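Local coordinates for protein BIM1 (Saccharomyces cerevisiae, PDB 4E61) that binds microtubules at their plus ends and is represented here by its dimeric C-terminal region, which carries the EB1-like motif, at residues A8-A11 / E12-S16; K47-D50 / I51-V55. All coordinates share one frame; numbering follows the deposited sequence.

Contact 1: residues A8-A11 / E12-S16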
loop_
_atom_site.group_PDB
_atom_site.type_symbol
_atom_site.label_atom_id
_atom_site.label_comp_id
_atom_site.label_asym_id
_atom_site.label_seq_id
_atom_site.Cartn_x
_atom_site.Cartn_y
_atom_site.Cartn_z
ATOM N N ALA A 8 -38.181 -11.422 -22.608
ATOM C CA ALA A 8 -36.803 -11.925 -22.572
ATOM C C ALA A 8 -35.753 -10.798 -22.614
ATOM O O ALA A 8 -34.770 -10.880 -21.870
ATOM C CB ALA A 8 -36.558 -12.900 -23.701
ATOM N N ILE A 9 -35.970 -9.736 -23.438
ATOM C CA ILE A 9 -34.987 -8.651 -23.512
ATOM C C ILE A 9 -35.050 -7.687 -22.323
ATOM O O ILE A 9 -34.008 -7.186 -21.895
ATOM C CB ILE A 9 -34.679 -8.024 -24.914
ATOM C CG1 ILE A 9 -35.320 -6.674 -25.193
ATOM C CG2 ILE A 9 -34.842 -9.006 -26.057
ATOM C CD1 ILE A 9 -36.788 -6.634 -25.422
ATOM N N GLN A 10 -36.247 -7.508 -21.741
ATOM C CA GLN A 10 -36.456 -6.720 -20.533
ATOM C C GLN A 10 -35.753 -7.388 -19.333
ATOM O O GLN A 10 -35.201 -6.685 -18.476
ATOM C CB GLN A 10 -37.960 -6.571 -20.257
ATOM C CG GLN A 10 -38.343 -5.820 -18.975
ATOM C CD GLN A 10 -37.907 -4.382 -18.982
ATOM O OE1 GLN A 10 -36.903 -4.018 -18.355
ATOM N NE2 GLN A 10 -38.633 -3.545 -19.714
ATOM N N ALA A 11 -35.779 -8.737 -19.280
ATOM C CA ALA A 11 -35.140 -9.537 -18.246
ATOM C C ALA A 11 -33.615 -9.401 -18.344
ATOM O O ALA A 11 -32.970 -9.205 -17.324
ATOM C CB ALA A 11 -35.564 -10.988 -18.360
ATOM N N GLU A 12 -33.053 -9.455 -19.571
ATOM C CA GLU A 12 -31.624 -9.271 -19.846
ATOM C C GLU A 12 -31.188 -7.870 -19.408
ATOM O O GLU A 12 -30.102 -7.711 -18.839
ATOM C CB GLU A 12 -31.326 -9.411 -21.355
ATOM C CG GLU A 12 -31.403 -10.826 -21.917
ATOM C CD GLU A 12 -31.637 -10.932 -23.421
ATOM O OE1 GLU A 12 -30.861 -10.325 -24.197
ATOM O OE2 GLU A 12 -32.582 -11.651 -23.825
ATOM N N LEU A 13 -32.045 -6.863 -19.662
ATOM C CA LEU A 13 -31.753 -5.476 -19.319
ATOM C C LEU A 13 -31.700 -5.248 -17.808
ATOM O O LEU A 13 -30.725 -4.660 -17.329
ATOM C CB LEU A 13 -32.699 -4.483 -20.023
ATOM C CG LEU A 13 -32.556 -2.988 -19.632
ATOM C CD1 LEU A 13 -31.160 -2.410 -19.966
ATOM C CD2 LEU A 13 -33.668 -2.165 -20.209
ATOM N N THR A 14 -32.725 -5.738 -17.055
ATOM C CA THR A 14 -32.739 -5.575 -15.600
ATOM C C THR A 14 -31.634 -6.388 -14.931
ATOM O O THR A 14 -31.074 -5.942 -13.932
ATOM C CB THR A 14 -34.141 -5.702 -14.973
ATOM O OG1 THR A 14 -34.481 -7.061 -14.839
ATOM C CG2 THR A 14 -35.225 -4.924 -15.722
ATOM N N LYS A 15 -31.271 -7.533 -15.527
ATOM C CA LYS A 15 -30.167 -8.359 -15.043
ATOM C C LYS A 15 -28.855 -7.626 -15.279
ATOM O O LYS A 15 -27.995 -7.687 -14.408
ATOM C CB LYS A 15 -30.129 -9.732 -15.715
ATOM C CG LYS A 15 -29.480 -10.787 -14.822
ATOM C CD LYS A 15 -29.033 -11.979 -15.623
ATOM C CE LYS A 15 -28.342 -13.029 -14.787
ATOM N NZ LYS A 15 -27.725 -14.082 -15.644
ATOM N N SER A 16 -28.715 -6.894 -16.423
ATOM C CA SER A 16 -27.487 -6.143 -16.695
ATOM C C SER A 16 -27.352 -4.873 -15.830
ATOM O O SER A 16 -26.237 -4.531 -15.452
ATOM C CB SER A 16 -27.280 -5.893 -18.187
ATOM O OG SER A 16 -28.081 -4.838 -18.681
#
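Four consecutive i to i+4 hydrogen bonds join 8-11 to 12-16 as one unbroken alpha-helical run, from Glu12 N to Ala8 O (3.2 Å) through Leu13 N to Ile9 O and Thr14 N to Gln10 O, ending with Lys15 N to Ala11 O. On one flank the side chain of Glu12 folds back along the preceding turn. Its CG is set beside its own backbone N (chi1 -72°), which brings Glu12 OE2 to 3.0 Å from Ala8 O; both are acceptors, so this is no hydrogen bond, while the methyl CG2 of Ile9 lies 4.1 Å from Glu12 OE2. Gln10 and Thr14 meet one turn apart: the amide oxygen OE1 of Gln10, carried by a chain bent at chi2 (64°), comes to 3.3 Å from the Thr14 methyl CG2, a van der Waals contact. This run belongs to the N-terminal part of helix 2-63, which forms a parallel two-stranded coiled coil with its mate, as in other EB1 proteins. Ile9 packs on Ile9 of the second subunit and Leu13 on Ser16 of that subunit, so the apolar residues suit the inner side, whereas Glu12 and Lys15 suit the solvent side. Ser16 also packs on its own counterpart in the second subunit; its small side chain fits that buried place, and its hydroxyl OG donates to Leu13 O at 3.0 Å.

Contact 2: residues K47-D50 / I51-V55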
loop_
_atom_site.group_PDB
_atom_site.type_symbol
_atom_site.label_atom_id
_atom_site.label_comp_id
_atom_site.label_asym_id
_atom_site.label_seq_id
_atom_site.Cartn_x
_atom_site.Cartn_y
_atom_site.Cartn_z
ATOM N N LYS A 47 8.244 7.129 9.005
ATOM C CA LYS A 47 9.112 6.463 9.956
ATOM C C LYS A 47 10.498 6.288 9.370
ATOM O O LYS A 47 11.457 6.499 10.091
ATOM C CB LYS A 47 8.545 5.094 10.337
ATOM C CG LYS A 47 7.259 5.162 11.098
ATOM C CD LYS A 47 7.000 3.823 11.722
ATOM C CE LYS A 47 5.792 3.893 12.615
ATOM N NZ LYS A 47 5.906 4.974 13.636
ATOM N N LEU A 48 10.607 5.910 8.084
ATOM C CA LEU A 48 11.896 5.733 7.388
ATOM C C LEU A 48 12.654 7.054 7.293
ATOM O O LEU A 48 13.876 7.088 7.521
ATOM C CB LEU A 48 11.675 5.134 5.985
ATOM C CG LEU A 48 11.296 3.638 5.987
ATOM C CD1 LEU A 48 10.578 3.255 4.699
ATOM C CD2 LEU A 48 12.534 2.711 6.300
ATOM N N ARG A 49 11.908 8.139 6.982
ATOM C CA ARG A 49 12.409 9.504 6.891
ATOM C C ARG A 49 13.019 9.928 8.255
ATOM O O ARG A 49 14.180 10.362 8.291
ATOM C CB ARG A 49 11.277 10.434 6.437
ATOM C CG ARG A 49 11.610 11.926 6.480
ATOM C CD ARG A 49 10.370 12.767 6.768
ATOM N NE ARG A 49 9.867 12.584 8.135
ATOM C CZ ARG A 49 8.657 12.960 8.546
ATOM N NH1 ARG A 49 7.811 13.540 7.702
ATOM N NH2 ARG A 49 8.283 12.752 9.804
ATOM N N ASP A 50 12.275 9.692 9.367
ATOM C CA ASP A 50 12.701 9.972 10.745
ATOM C C ASP A 50 13.927 9.135 11.162
ATOM O O ASP A 50 14.810 9.643 11.876
ATOM C CB ASP A 50 11.545 9.746 11.720
ATOM C CG ASP A 50 10.382 10.705 11.587
ATOM O OD1 ASP A 50 10.557 11.771 10.941
ATOM O OD2 ASP A 50 9.288 10.388 12.120
ATOM N N ILE A 51 14.002 7.861 10.689
ATOM C CA ILE A 51 15.158 7.034 10.984
ATOM C C ILE A 51 16.369 7.567 10.202
ATOM O O ILE A 51 17.459 7.626 10.775
ATOM C CB ILE A 51 14.916 5.513 10.838
ATOM C CG1 ILE A 51 13.939 5.026 11.908
ATOM C CG2 ILE A 51 16.223 4.716 10.949
ATOM C CD1 ILE A 51 13.397 3.564 11.686
ATOM N N GLU A 52 16.160 8.008 8.930
ATOM C CA GLU A 52 17.225 8.576 8.088
ATOM C C GLU A 52 17.866 9.819 8.744
ATOM O O GLU A 52 19.095 9.879 8.877
ATOM C CB GLU A 52 16.736 8.883 6.660
ATOM C CG GLU A 52 17.919 8.946 5.696
ATOM C CD GLU A 52 17.691 9.368 4.258
ATOM O OE1 GLU A 52 17.299 10.539 4.064
ATOM O OE2 GLU A 52 18.164 8.642 3.349
ATOM N N ILE A 53 17.016 10.763 9.200
ATOM C CA ILE A 53 17.417 11.988 9.903
ATOM C C ILE A 53 18.261 11.644 11.139
ATOM O O ILE A 53 19.355 12.169 11.291
ATOM C CB ILE A 53 16.161 12.856 10.242
ATOM C CG1 ILE A 53 15.582 13.498 8.949
ATOM C CG2 ILE A 53 16.482 13.905 11.304
ATOM C CD1 ILE A 53 14.052 13.847 8.951
ATOM N N LEU A 54 17.764 10.723 11.982
ATOM C CA LEU A 54 18.439 10.251 13.184
ATOM C C LEU A 54 19.810 9.628 12.870
ATOM O O LEU A 54 20.788 9.949 13.538
ATOM C CB LEU A 54 17.526 9.267 13.946
ATOM C CG LEU A 54 18.130 8.554 15.174
ATOM C CD1 LEU A 54 18.409 9.521 16.335
ATOM C CD2 LEU A 54 17.277 7.404 15.601
ATOM N N VAL A 55 19.882 8.776 11.838
ATOM C CA VAL A 55 21.118 8.106 11.409
ATOM C C VAL A 55 22.153 9.118 10.959
ATOM O O VAL A 55 23.291 9.042 11.434
ATOM C CB VAL A 55 20.843 7.003 10.355
ATOM C CG1 VAL A 55 22.087 6.659 9.528
ATOM C CG2 VAL A 55 20.287 5.768 11.034
#
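In the EB1-like motif, near the C-terminal end of helix 2-63, residues 47-55 form a helical run whose inner side meets helix 84-101 and the second subunit in the dimeric four-helix bundle of EB1 proteins. Ile51 N bonds to Lys47 O at 2.9 Å, and Ile53 N reaches Arg49 O within the carbonyl plane. On the outer side Arg49 and Ile53 lie side by side, with CG of Arg49 4.0 Å from Ile53 CD1, while a bend at chi3 (69°) helps bring the guanidinium to Asp50. The salt bridge is side-on: Arg49 NE (3.0 Å) and NH2 (2.7 Å) both donate to Asp50 OD1, NE from above the carboxylate plane and NH2 on the syn side, with OD1 in the guanidinium plane. With an alanine at Asp50, both nitrogens would probably lose their shared acceptor, leaving the guanidinium freer to turn. Ile51, whose apolar branched side chain suits burial, packs on Val92 of helix 84-101 and Leu96 of the second subunit, while Lys47 sends NZ to the carbonyls of Ala98 and Ile95 of that subunit. Apolar burial and ammonium-to-carbonyl bonds thus join the subunits, while OD1, accepting twice, restrains Arg49 and probably offsets its charge.

Both contacts lie on the single long helix 2-63, contact 1 near its start and contact 2 near its end, with centres 58 Å apart and nearest atoms about 43 Å apart. They fall on opposite sides of the chain's centre and do not touch. Each meets the second subunit, but in different surroundings: residues 8-16 pair with the same part of the partner helix, whereas residues 47-55 also have helix 84-101 of their own chain and the corresponding helix of the partner beside them. This is consistent with a two-helix coiled coil that runs on into the four-helix bundle, joining the subunits at widely separated levels of an elongated molecule.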